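Local coordinates for OxsB protein (Bacillus megaterium, PDB 5UL4) that catalyses the radical ring contraction of dAMP to an oxetane aldehyde in oxetanocin A biosynthesis, using S-adenosylmethionine, a [4Fe-4S] cluster and cobalamin, at residues 306-311 with 359-364; 394-399 with 429-434; 544-549 with 581-586. All coordinates share one frame; numbering follows the deposited sequence.

Overall arrangement
Interactions 1 and 2 belong to one sheet of the partial triose phosphate isomerase barrel that forms the AdoMet radical domain. Strands 357-360 and 393-398 are neighbours there, and the backbone joins them through a probable hydrogen bond of 2.9 Å from M360 N to D395 O; the centres of the two interactions are about 10 Å apart. Interaction 3 stands apart, its centre about 27 Å from that of interaction 1 and 26 Å from that of interaction 2. S-adenosylmethionine bridges the gap: its methionine part lies by 359-364, F432 of 429-434 meets its methyl, carboxylate and ribose, and its adenine lies by 544-549. Cobalamin is held by E308, A361 and E363 of interaction 1.

Interaction 1. Residues 306-311 with 359-364; sequences TLETSR and YMADEE. With SAM (S-adenosylmethionine), chain D.
T306 and L307 pair in parallel with Y359 and M360, joining strands 305-311 and 357-360, neighbours in the partial barrel of the AdoMet radical domain. T306 CA approaches Y359 O, and L307 N reaches the same oxygen in a weak hydrogen bond of 3.5 Å. L307 O takes a nearly straight bond from A361 N at 2.8 Å. E308 sets its CB against the methyl of A361, while its OE2 bonds cobalamin and OE1 forms a salt bridge with R311 NE, which approaches from above the carboxylate plane. Beyond these pairs the D362 carboxylate closes the contact. T309 N binds OD1 on its syn side at 2.9 Å, and T309 OG1, held between its own backbone N and carbonyl carbon (chi1 65°), donates to OD2 at 2.5 Å. S310 OG reaches that same OD2 at 2.7 Å from above the carboxylate plane, so three donors fix the rotation of this buried acid. A water accepting from E363 N lies within bonding distance of E308 OE2 and S310 O. L307 packs on helix 335-351, T306 and A361 touch L138 of helix 138-149 in the cobalamin-binding Rossmann fold, and M360 leans on F394 and F396 of strand 393-398.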
loop_
_atom_site.group_PDB
_atom_site.type_symbol
_atom_site.label_atom_id
_atom_site.label_comp_id
_atom_site.label_asym_id
_atom_site.label_seq_id
_atom_site.Cartn_x
_atom_site.Cartn_y
_atom_site.Cartn_z
ATOM N N THR A 306 -2.577 5.802 -7.463
ATOM C CA THR A 306 -2.973 5.278 -6.163
ATOM C C THR A 306 -3.805 6.332 -5.449
ATOM O O THR A 306 -3.779 7.522 -5.796
ATOM C CB THR A 306 -1.774 4.914 -5.264
ATOM O OG1 THR A 306 -1.055 6.119 -4.973
ATOM C CG2 THR A 306 -0.838 3.943 -5.924
ATOM N N LEU A 307 -4.605 5.870 -4.486
ATOM C CA LEU A 307 -5.440 6.750 -3.681
ATOM C C LEU A 307 -5.782 5.983 -2.404
ATOM O O LEU A 307 -5.892 4.758 -2.421
ATOM C CB LEU A 307 -6.735 7.163 -4.391
ATOM C CG LEU A 307 -7.642 8.123 -3.602
ATOM C CD1 LEU A 307 -6.870 9.421 -3.305
ATOM C CD2 LEU A 307 -8.925 8.447 -4.402
ATOM N N GLU A 308 -5.906 6.707 -1.308
ATOM C CA GLU A 308 -6.345 6.122 -0.044
ATOM C C GLU A 308 -7.707 6.738 0.259
ATOM O O GLU A 308 -7.797 7.958 0.457
ATOM C CB GLU A 308 -5.336 6.400 1.072
ATOM C CG GLU A 308 -5.619 5.541 2.328
ATOM C CD GLU A 308 -4.638 5.753 3.484
ATOM O OE1 GLU A 308 -4.173 6.886 3.701
ATOM O OE2 GLU A 308 -4.335 4.764 4.199
ATOM N N THR A 309 -8.779 5.924 0.261
ATOM C CA THR A 309 -10.120 6.485 0.464
ATOM C C THR A 309 -10.585 6.347 1.916
ATOM O O THR A 309 -11.709 6.748 2.240
ATOM C CB THR A 309 -11.165 5.834 -0.478
ATOM O OG1 THR A 309 -11.334 4.425 -0.159
ATOM C CG2 THR A 309 -10.745 5.949 -1.945
ATOM N N SER A 310 -9.756 5.757 2.771
ATOM C CA SER A 310 -10.047 5.565 4.188
ATOM C C SER A 310 -8.736 5.236 4.881
ATOM O O SER A 310 -7.794 4.742 4.251
ATOM C CB SER A 310 -11.091 4.446 4.426
ATOM O OG SER A 310 -10.576 3.153 4.109
ATOM N N ARG A 311 -8.680 5.552 6.175
ATOM C CA ARG A 311 -7.535 5.277 7.018
ATOM C C ARG A 311 -7.977 4.399 8.184
ATOM O O ARG A 311 -9.062 4.593 8.741
ATOM C CB ARG A 311 -6.912 6.561 7.536
ATOM C CG ARG A 311 -6.333 7.426 6.387
ATOM C CD ARG A 311 -5.417 8.506 6.932
ATOM N NE ARG A 311 -4.717 9.189 5.854
ATOM C CZ ARG A 311 -4.077 10.352 5.993
ATOM N NH1 ARG A 311 -4.052 10.960 7.174
ATOM N NH2 ARG A 311 -3.465 10.903 4.944
ATOM N N TYR A 359 -4.993 1.848 -7.843
ATOM C CA TYR A 359 -4.680 0.911 -6.766
ATOM C C TYR A 359 -5.054 1.566 -5.437
ATOM O O TYR A 359 -4.346 2.462 -4.974
ATOM C CB TYR A 359 -3.208 0.535 -6.851
ATOM C CG TYR A 359 -2.966 -0.111 -8.203
ATOM C CD1 TYR A 359 -3.151 -1.474 -8.377
ATOM C CD2 TYR A 359 -2.646 0.661 -9.335
ATOM C CE1 TYR A 359 -2.970 -2.079 -9.622
ATOM C CE2 TYR A 359 -2.469 0.065 -10.592
ATOM C CZ TYR A 359 -2.630 -1.308 -10.721
ATOM O OH TYR A 359 -2.468 -1.908 -11.956
ATOM N N MET A 360 -6.161 1.121 -4.828
ATOM C CA MET A 360 -6.581 1.685 -3.538
ATOM C C MET A 360 -5.639 1.219 -2.443
ATOM O O MET A 360 -5.399 0.016 -2.283
ATOM C CB MET A 360 -8.017 1.292 -3.178
ATOM C CG MET A 360 -9.051 1.616 -4.208
ATOM S SD MET A 360 -9.198 3.410 -4.491
ATOM C CE MET A 360 -10.696 3.414 -5.474
ATOM N N ALA A 361 -5.089 2.173 -1.702
ATOM C CA ALA A 361 -4.144 1.859 -0.643
ATOM C C ALA A 361 -4.818 1.437 0.667
ATOM O O ALA A 361 -4.099 1.009 1.581
ATOM C CB ALA A 361 -3.241 3.060 -0.370
ATOM N N ASP A 362 -6.147 1.543 0.763
ATOM C CA ASP A 362 -6.871 1.317 2.024
ATOM C C ASP A 362 -6.494 -0.023 2.661
ATOM O O ASP A 362 -6.505 -1.058 2.003
ATOM C CB ASP A 362 -8.379 1.318 1.779
ATOM C CG ASP A 362 -8.875 2.582 1.089
ATOM O OD1 ASP A 362 -8.171 3.125 0.178
ATOM O OD2 ASP A 362 -9.987 2.996 1.436
ATOM N N GLU A 363 -6.215 -0.003 3.962
ATOM C CA GLU A 363 -6.160 -1.261 4.715
ATOM C C GLU A 363 -7.487 -2.000 4.644
ATOM O O GLU A 363 -7.516 -3.231 4.545
ATOM C CB GLU A 363 -5.791 -0.991 6.174
ATOM C CG GLU A 363 -4.343 -0.569 6.374
ATOM C CD GLU A 363 -4.021 -0.461 7.850
ATOM O OE1 GLU A 363 -4.672 0.366 8.525
ATOM O OE2 GLU A 363 -3.196 -1.278 8.325
ATOM N N GLU A 364 -8.597 -1.276 4.730
ATOM C CA GLU A 364 -9.924 -1.880 4.667
ATOM C C GLU A 364 -10.807 -0.935 3.869
ATOM O O GLU A 364 -11.170 0.144 4.349
ATOM C CB GLU A 364 -10.485 -2.143 6.071
ATOM C CG GLU A 364 -11.967 -2.538 6.161
ATOM C CD GLU A 364 -12.391 -3.720 5.285
ATOM O OE1 GLU A 364 -11.720 -4.792 5.237
ATOM O OE2 GLU A 364 -13.438 -3.560 4.628
HETATM N N SAM D . -5.120 -5.542 6.204
HETATM C CA SAM D . -5.168 -5.998 4.816
HETATM C C SAM D . -6.401 -6.875 4.753
HETATM O O SAM D . -7.134 -6.951 5.737
HETATM O OXT SAM D . -6.716 -7.497 3.749
HETATM C CB SAM D . -3.891 -6.738 4.394
HETATM C CG SAM D . -3.223 -6.361 3.071
HETATM S SD SAM D . -1.468 -6.866 2.994
HETATM C CE SAM D . -1.269 -7.827 1.470
HETATM C "C5'" SAM D . -1.425 -8.123 4.287
HETATM C "C4'" SAM D . -1.207 -9.559 3.828
HETATM O "O4'" SAM D . 0.159 -9.889 3.942
HETATM C "C3'" SAM D . -1.965 -10.496 4.751
HETATM O "O3'" SAM D . -3.134 -10.973 4.142
HETATM C "C2'" SAM D . -1.004 -11.626 5.046
HETATM O "O2'" SAM D . -1.273 -12.735 4.228
HETATM C "C1'" SAM D . 0.352 -11.067 4.697
HETATM N N9 SAM D . 1.007 -10.731 5.972
HETATM C C8 SAM D . 0.766 -9.631 6.753
HETATM N N7 SAM D . 1.563 -9.692 7.846
HETATM C C5 SAM D . 2.293 -10.825 7.771
HETATM C C6 SAM D . 3.244 -11.371 8.606
HETATM N N6 SAM D . 3.579 -10.740 9.719
HETATM N N1 SAM D . 3.838 -12.566 8.264
HETATM C C2 SAM D . 3.497 -13.219 7.100
HETATM N N3 SAM D . 2.543 -12.667 6.272
HETATM C C4 SAM D . 1.956 -11.490 6.605
HETATM O O HOH W 1 -5.870 2.706 5.019
HETATM O O HOH W 2 -8.556 1.668 5.425
#

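Interaction 2. Residues 394-399 with 429-434; sequences FDFAAR and DRIFIG. With SAM (S-adenosylmethionine), chain D.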
loop_
_atom_site.group_PDB
_atom_site.type_symbol
_atom_site.label_atom_id
_atom_site.label_comp_id
_atom_site.label_asym_id
_atom_site.label_seq_id
_atom_site.Cartn_x
_atom_site.Cartn_y
_atom_site.Cartn_z
ATOM N N PHE A 394 -10.149 -0.778 -10.751
ATOM C CA PHE A 394 -9.519 -0.438 -9.483
ATOM C C PHE A 394 -9.375 -1.686 -8.626
ATOM O O PHE A 394 -10.187 -2.608 -8.704
ATOM C CB PHE A 394 -10.263 0.685 -8.738
ATOM C CG PHE A 394 -11.666 0.351 -8.302
ATOM C CD1 PHE A 394 -12.724 0.458 -9.183
ATOM C CD2 PHE A 394 -11.931 0.010 -6.982
ATOM C CE1 PHE A 394 -14.031 0.177 -8.784
ATOM C CE2 PHE A 394 -13.239 -0.265 -6.558
ATOM C CZ PHE A 394 -14.290 -0.177 -7.452
ATOM N N ASP A 395 -8.283 -1.725 -7.862
ATOM C CA ASP A 395 -7.955 -2.828 -6.964
ATOM C C ASP A 395 -8.096 -2.353 -5.522
ATOM O O ASP A 395 -7.814 -1.189 -5.228
ATOM C CB ASP A 395 -6.505 -3.290 -7.171
ATOM C CG ASP A 395 -6.243 -3.907 -8.563
ATOM O OD1 ASP A 395 -7.144 -3.990 -9.416
ATOM O OD2 ASP A 395 -5.102 -4.343 -8.766
ATOM N N PHE A 396 -8.485 -3.255 -4.611
ATOM C CA PHE A 396 -8.514 -2.911 -3.187
ATOM C C PHE A 396 -8.468 -4.183 -2.358
ATOM O O PHE A 396 -8.563 -5.286 -2.890
ATOM C CB PHE A 396 -9.738 -2.082 -2.813
ATOM C CG PHE A 396 -11.072 -2.767 -3.034
ATOM C CD1 PHE A 396 -11.655 -3.561 -2.042
ATOM C CD2 PHE A 396 -11.806 -2.507 -4.186
ATOM C CE1 PHE A 396 -12.905 -4.137 -2.242
ATOM C CE2 PHE A 396 -13.056 -3.073 -4.386
ATOM C CZ PHE A 396 -13.599 -3.895 -3.417
ATOM N N ALA A 397 -8.327 -4.010 -1.038
ATOM C CA ALA A 397 -8.247 -5.106 -0.080
ATOM C C ALA A 397 -9.473 -5.105 0.829
ATOM O O ALA A 397 -10.040 -4.048 1.113
ATOM C CB ALA A 397 -6.990 -5.002 0.791
ATOM N N ALA A 398 -9.861 -6.296 1.275
ATOM C CA ALA A 398 -11.011 -6.463 2.169
ATOM C C ALA A 398 -10.895 -7.774 2.926
ATOM O O ALA A 398 -10.366 -8.763 2.408
ATOM C CB ALA A 398 -12.338 -6.470 1.412
ATOM N N ARG A 399 -11.473 -7.800 4.131
ATOM C CA ARG A 399 -11.533 -9.039 4.893
ATOM C C ARG A 399 -12.623 -9.936 4.323
ATOM O O ARG A 399 -13.616 -9.454 3.777
ATOM C CB ARG A 399 -11.868 -8.771 6.373
ATOM C CG ARG A 399 -11.115 -7.679 7.047
ATOM C CD ARG A 399 -11.490 -7.591 8.564
ATOM N NE ARG A 399 -12.917 -7.483 8.830
ATOM C CZ ARG A 399 -13.595 -6.339 8.879
ATOM N NH1 ARG A 399 -14.896 -6.364 9.142
ATOM N NH2 ARG A 399 -12.990 -5.167 8.659
ATOM N N ASP A 429 -11.272 -4.818 -9.960
ATOM C CA ASP A 429 -10.492 -5.657 -10.857
ATOM C C ASP A 429 -9.846 -6.787 -10.045
ATOM O O ASP A 429 -10.416 -7.886 -9.966
ATOM C CB ASP A 429 -9.445 -4.833 -11.599
ATOM C CG ASP A 429 -8.643 -5.686 -12.608
ATOM O OD1 ASP A 429 -9.192 -6.699 -13.081
ATOM O OD2 ASP A 429 -7.467 -5.394 -12.842
ATOM N N ARG A 430 -8.666 -6.578 -9.480
ATOM C CA ARG A 430 -8.037 -7.605 -8.668
ATOM C C ARG A 430 -8.173 -7.207 -7.210
ATOM O O ARG A 430 -7.614 -6.188 -6.784
ATOM C CB ARG A 430 -6.566 -7.812 -8.989
ATOM C CG ARG A 430 -6.056 -9.059 -8.249
ATOM C CD ARG A 430 -5.044 -9.854 -9.059
ATOM N NE ARG A 430 -5.545 -10.313 -10.355
ATOM C CZ ARG A 430 -5.958 -11.553 -10.615
ATOM N NH1 ARG A 430 -5.950 -12.472 -9.666
ATOM N NH2 ARG A 430 -6.375 -11.878 -11.835
ATOM N N ILE A 431 -8.896 -8.012 -6.454
ATOM C CA ILE A 431 -9.196 -7.718 -5.058
ATOM C C ILE A 431 -8.419 -8.702 -4.182
ATOM O O ILE A 431 -8.301 -9.894 -4.506
ATOM C CB ILE A 431 -10.721 -7.765 -4.794
ATOM C CG1 ILE A 431 -11.372 -6.409 -5.063
ATOM C CG2 ILE A 431 -11.035 -8.092 -3.330
ATOM C CD1 ILE A 431 -10.994 -5.746 -6.381
ATOM N N PHE A 432 -7.831 -8.177 -3.104
ATOM C CA PHE A 432 -7.030 -8.952 -2.170
ATOM C C PHE A 432 -7.894 -9.228 -0.947
ATOM O O PHE A 432 -8.411 -8.296 -0.338
ATOM C CB PHE A 432 -5.778 -8.184 -1.730
ATOM C CG PHE A 432 -4.969 -8.914 -0.700
ATOM C CD1 PHE A 432 -5.283 -8.817 0.668
ATOM C CD2 PHE A 432 -3.908 -9.719 -1.090
ATOM C CE1 PHE A 432 -4.552 -9.535 1.607
ATOM C CE2 PHE A 432 -3.172 -10.447 -0.156
ATOM C CZ PHE A 432 -3.505 -10.351 1.200
ATOM N N ILE A 433 -8.033 -10.496 -0.581
ATOM C CA ILE A 433 -8.787 -10.870 0.615
ATOM C C ILE A 433 -7.837 -11.580 1.565
ATOM O O ILE A 433 -7.198 -12.573 1.188
ATOM C CB ILE A 433 -10.000 -11.753 0.293
ATOM C CG1 ILE A 433 -11.033 -10.955 -0.498
ATOM C CG2 ILE A 433 -10.627 -12.295 1.597
ATOM C CD1 ILE A 433 -12.308 -11.701 -0.770
ATOM N N GLY A 434 -7.745 -11.075 2.791
ATOM C CA GLY A 434 -6.883 -11.668 3.801
ATOM C C GLY A 434 -7.419 -12.945 4.420
ATOM O O GLY A 434 -7.751 -12.969 5.608
HETATM N N SAM D . -5.120 -5.542 6.204
HETATM C CA SAM D . -5.168 -5.998 4.816
HETATM C C SAM D . -6.401 -6.875 4.753
HETATM O O SAM D . -7.134 -6.951 5.737
HETATM O OXT SAM D . -6.716 -7.497 3.749
HETATM C CB SAM D . -3.891 -6.738 4.394
HETATM C CG SAM D . -3.223 -6.361 3.071
HETATM S SD SAM D . -1.468 -6.866 2.994
HETATM C CE SAM D . -1.269 -7.827 1.470
HETATM C "C5'" SAM D . -1.425 -8.123 4.287
HETATM C "C4'" SAM D . -1.207 -9.559 3.828
HETATM O "O4'" SAM D . 0.159 -9.889 3.942
HETATM C "C3'" SAM D . -1.965 -10.496 4.751
HETATM O "O3'" SAM D . -3.134 -10.973 4.142
HETATM C "C2'" SAM D . -1.004 -11.626 5.046
HETATM O "O2'" SAM D . -1.273 -12.735 4.228
HETATM C "C1'" SAM D . 0.352 -11.067 4.697
HETATM N N9 SAM D . 1.007 -10.731 5.972
HETATM C C8 SAM D . 0.766 -9.631 6.753
HETATM N N7 SAM D . 1.563 -9.692 7.846
HETATM C C5 SAM D . 2.293 -10.825 7.771
HETATM C C6 SAM D . 3.244 -11.371 8.606
HETATM N N6 SAM D . 3.579 -10.740 9.719
HETATM N N1 SAM D . 3.838 -12.566 8.264
HETATM C C2 SAM D . 3.497 -13.219 7.100
HETATM N N3 SAM D . 2.543 -12.667 6.272
HETATM C C4 SAM D . 1.956 -11.490 6.605
HETATM O O HOH W 3 -5.006 -5.566 -11.296
#
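A397 and F432 form the parallel bridge central to this contact between neighbouring strands of the partial radical SAM barrel; the short segments 394-398 and 431-434 approach to 4.7 Å between axes, 10° from parallel. F432 N donates to F396 O and A398 N to F432 O, both at 3.0 Å. On the face carrying F396 and I431, the ethyl branch of I431 lies over the phenyl ring: CG1 sits 3.7 Å from the F396 ring centroid, almost on the normal, a CH-pi contact, and CD1 reaches on beside CD2 and CE2. F365 and W420 also meet this ring.

The F432 side chain leads from the sheet to S-adenosylmethionine. Its CB passes F396 O, and CG stands anti to the backbone N (chi1 176°), which carries the ring away from strand 393-398 and into the ligand site. CD1 lies 4.2 Å from A397 CB and also borders the methionine carboxylate oxygen OXT, at the ring edge and in its plane. CE1 comes near the ribose O3' and CE2 near the methyl CE. At the tip, CZ is 3.0 Å from O3' and 3.4 Å from CE; the methyl lies over one face, toward the rim.

At the opposite end, R430 N donates to D395 OD1 from well above the carboxylate plane. That oxygen also bonds H357, and a water donates to both D395 OD2 and D429 OD2, which probably eases the proximity of these two acids. Backbone bonds thus hold the strands, acidic side chains and a water add polar links at the D395/D429 end, and F432 gives the ligand an aromatic surface. A methyl bound to a sulfonium is electron-poor, so its place over the ring is probably favourable electrostatically.

Interaction 3. Residues 544-549 with 581-586; sequences MEILMN and YATSFV. With SAM (S-adenosylmethionine), chain D.
I546 and Y581 meet in a short, weakly bonded antiparallel pairing, 546-547 with 580-581, that stands apart from the barrel sheet. One backbone bond joins the segments: Y581 N donates to I546 O at 2.7 Å, nearly straight and close to the direction of the carbonyl. The dense part of the contact lies around this bond. The Y581 ring turns its edge to the opposite backbone, with I546 O and L547 O both near the ring plane, and CD1 is 3.6 Å from I546 O. CE1 rests 3.8 Å from M548 CA, where the M548 side chain passes the ring at about a right angle.

I546 fills the other flank. Its CG1 is anti to the carbonyl carbon (chi1 -55°), and CD1 at the end of that branch nestles against T583, 3.5 Å from OG1 and 3.7 Å from CB. Helix 551-562 packs on both residues, V556 touching I546 and T583 alike. I546 N, by contrast, is buried with no polar partner in the model.

Packing thins out beyond T583, and A582 is already exposed and turned away from 544-549. S584 likewise points away; the chain instead bonds through its backbone to M569, L567 and Q478, while the F585 side chain touches helix 588-616.

The other side of 544-549 serves the ligand. E545 reads the Watson-Crick edge of the S-adenosylmethionine adenine through its backbone, with its CB packed against the same edge: adenine N6 donates to E545 O at 2.5 Å, and E545 N donates to adenine N1 at 2.7 Å.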
loop_
_atom_site.group_PDB
_atom_site.type_symbol
_atom_site.label_atom_id
_atom_site.label_comp_id
_atom_site.label_asym_id
_atom_site.label_seq_id
_atom_site.Cartn_x
_atom_site.Cartn_y
_atom_site.Cartn_z
ATOM N N MET A 544 4.863 -16.929 9.117
ATOM C CA MET A 544 4.549 -15.745 9.905
ATOM C C MET A 544 5.784 -14.889 10.170
ATOM O O MET A 544 6.850 -15.396 10.527
ATOM C CB MET A 544 3.929 -16.154 11.244
ATOM C CG MET A 544 3.651 -14.971 12.164
ATOM S SD MET A 544 2.328 -13.936 11.556
ATOM C CE MET A 544 0.930 -15.016 11.815
ATOM N N GLU A 545 5.625 -13.582 10.025
ATOM C CA GLU A 545 6.597 -12.603 10.497
ATOM C C GLU A 545 6.027 -11.924 11.733
ATOM O O GLU A 545 4.871 -11.494 11.736
ATOM C CB GLU A 545 6.923 -11.556 9.429
ATOM C CG GLU A 545 7.712 -12.103 8.257
ATOM C CD GLU A 545 7.915 -11.064 7.161
ATOM O OE1 GLU A 545 8.114 -9.865 7.490
ATOM O OE2 GLU A 545 7.868 -11.455 5.971
ATOM N N ILE A 546 6.823 -11.849 12.783
ATOM C CA ILE A 546 6.352 -11.400 14.088
ATOM C C ILE A 546 6.755 -9.936 14.225
ATOM O O ILE A 546 7.899 -9.624 14.558
ATOM C CB ILE A 546 6.914 -12.284 15.203
ATOM C CG1 ILE A 546 6.548 -13.738 14.893
ATOM C CG2 ILE A 546 6.382 -11.842 16.565
ATOM C CD1 ILE A 546 6.661 -14.707 16.019
ATOM N N LEU A 547 5.826 -9.028 13.922
ATOM C CA LEU A 547 6.145 -7.611 13.963
ATOM C C LEU A 547 6.111 -7.099 15.401
ATOM O O LEU A 547 5.569 -7.739 16.310
ATOM C CB LEU A 547 5.176 -6.794 13.097
ATOM C CG LEU A 547 5.079 -7.065 11.593
ATOM C CD1 LEU A 547 4.287 -5.953 10.903
ATOM C CD2 LEU A 547 6.460 -7.200 10.957
ATOM N N MET A 548 6.713 -5.927 15.598
ATOM C CA MET A 548 6.709 -5.303 16.909
ATOM C C MET A 548 5.290 -4.860 17.267
ATOM O O MET A 548 4.450 -4.612 16.394
ATOM C CB MET A 548 7.659 -4.098 16.946
ATOM C CG MET A 548 9.102 -4.387 16.534
ATOM S SD MET A 548 10.065 -2.864 16.282
ATOM C CE MET A 548 9.745 -2.010 17.830
ATOM N N ASN A 549 5.028 -4.773 18.568
ATOM C CA ASN A 549 3.781 -4.241 19.119
ATOM C C ASN A 549 2.559 -5.098 18.790
ATOM O O ASN A 549 1.425 -4.605 18.871
ATOM C CB ASN A 549 3.532 -2.795 18.650
ATOM C CG ASN A 549 4.613 -1.824 19.114
ATOM O OD1 ASN A 549 5.109 -1.924 20.238
ATOM N ND2 ASN A 549 4.977 -0.878 18.246
ATOM N N TYR A 581 10.565 -9.187 14.899
ATOM C CA TYR A 581 11.366 -10.057 15.751
ATOM C C TYR A 581 11.797 -11.284 14.964
ATOM O O TYR A 581 11.010 -11.850 14.200
ATOM C CB TYR A 581 10.581 -10.540 16.975
ATOM C CG TYR A 581 10.217 -9.499 18.007
ATOM C CD1 TYR A 581 9.031 -8.780 17.911
ATOM C CD2 TYR A 581 11.031 -9.277 19.110
ATOM C CE1 TYR A 581 8.682 -7.844 18.872
ATOM C CE2 TYR A 581 10.693 -8.345 20.070
ATOM C CZ TYR A 581 9.519 -7.632 19.946
ATOM O OH TYR A 581 9.185 -6.711 20.909
ATOM N N ALA A 582 13.040 -11.704 15.173
ATOM C CA ALA A 582 13.515 -12.991 14.684
ATOM C C ALA A 582 13.137 -14.054 15.712
ATOM O O ALA A 582 13.583 -13.990 16.861
ATOM C CB ALA A 582 15.026 -12.947 14.450
ATOM N N THR A 583 12.295 -15.008 15.309
ATOM C CA THR A 583 11.675 -15.954 16.234
ATOM C C THR A 583 11.737 -17.364 15.668
ATOM O O THR A 583 11.537 -17.563 14.466
ATOM C CB THR A 583 10.198 -15.592 16.497
ATOM O OG1 THR A 583 10.056 -14.169 16.623
ATOM C CG2 THR A 583 9.675 -16.274 17.768
ATOM N N SER A 584 11.977 -18.346 16.536
ATOM C CA SER A 584 11.966 -19.746 16.135
ATOM C C SER A 584 10.671 -20.429 16.576
ATOM O O SER A 584 9.896 -19.891 17.362
ATOM C CB SER A 584 13.194 -20.483 16.694
ATOM O OG SER A 584 13.114 -20.661 18.096
ATOM N N PHE A 585 10.444 -21.632 16.038
ATOM C CA PHE A 585 9.178 -22.347 16.166
ATOM C C PHE A 585 9.145 -23.187 17.437
ATOM O O PHE A 585 10.128 -23.849 17.775
ATOM C CB PHE A 585 8.956 -23.270 14.963
ATOM C CG PHE A 585 8.490 -22.552 13.707
ATOM C CD1 PHE A 585 9.329 -21.679 13.025
ATOM C CD2 PHE A 585 7.228 -22.794 13.196
ATOM C CE1 PHE A 585 8.894 -21.015 11.860
ATOM C CE2 PHE A 585 6.781 -22.143 12.038
ATOM C CZ PHE A 585 7.623 -21.254 11.372
ATOM N N VAL A 586 7.990 -23.196 18.112
ATOM C CA VAL A 586 7.862 -24.006 19.320
ATOM C C VAL A 586 7.876 -25.495 18.985
ATOM O O VAL A 586 8.318 -26.316 19.799
ATOM C CB VAL A 586 6.598 -23.610 20.109
ATOM C CG1 VAL A 586 5.354 -24.346 19.590
ATOM C CG2 VAL A 586 6.806 -23.880 21.602
HETATM N N SAM D . -5.120 -5.542 6.204
HETATM C CA SAM D . -5.168 -5.998 4.816
HETATM C C SAM D . -6.401 -6.875 4.753
HETATM O O SAM D . -7.134 -6.951 5.737
HETATM O OXT SAM D . -6.716 -7.497 3.749
HETATM C CB SAM D . -3.891 -6.738 4.394
HETATM C CG SAM D . -3.223 -6.361 3.071
HETATM S SD SAM D . -1.468 -6.866 2.994
HETATM C CE SAM D . -1.269 -7.827 1.470
HETATM C "C5'" SAM D . -1.425 -8.123 4.287
HETATM C "C4'" SAM D . -1.207 -9.559 3.828
HETATM O "O4'" SAM D . 0.159 -9.889 3.942
HETATM C "C3'" SAM D . -1.965 -10.496 4.751
HETATM O "O3'" SAM D . -3.134 -10.973 4.142
HETATM C "C2'" SAM D . -1.004 -11.626 5.046
HETATM O "O2'" SAM D . -1.273 -12.735 4.228
HETATM C "C1'" SAM D . 0.352 -11.067 4.697
HETATM N N9 SAM D . 1.007 -10.731 5.972
HETATM C C8 SAM D . 0.766 -9.631 6.753
HETATM N N7 SAM D . 1.563 -9.692 7.846
HETATM C C5 SAM D . 2.293 -10.825 7.771
HETATM C C6 SAM D . 3.244 -11.371 8.606
HETATM N N6 SAM D . 3.579 -10.740 9.719
HETATM N N1 SAM D . 3.838 -12.566 8.264
HETATM C C2 SAM D . 3.497 -13.219 7.100
HETATM N N3 SAM D . 2.543 -12.667 6.272
HETATM C C4 SAM D . 1.956 -11.490 6.605
#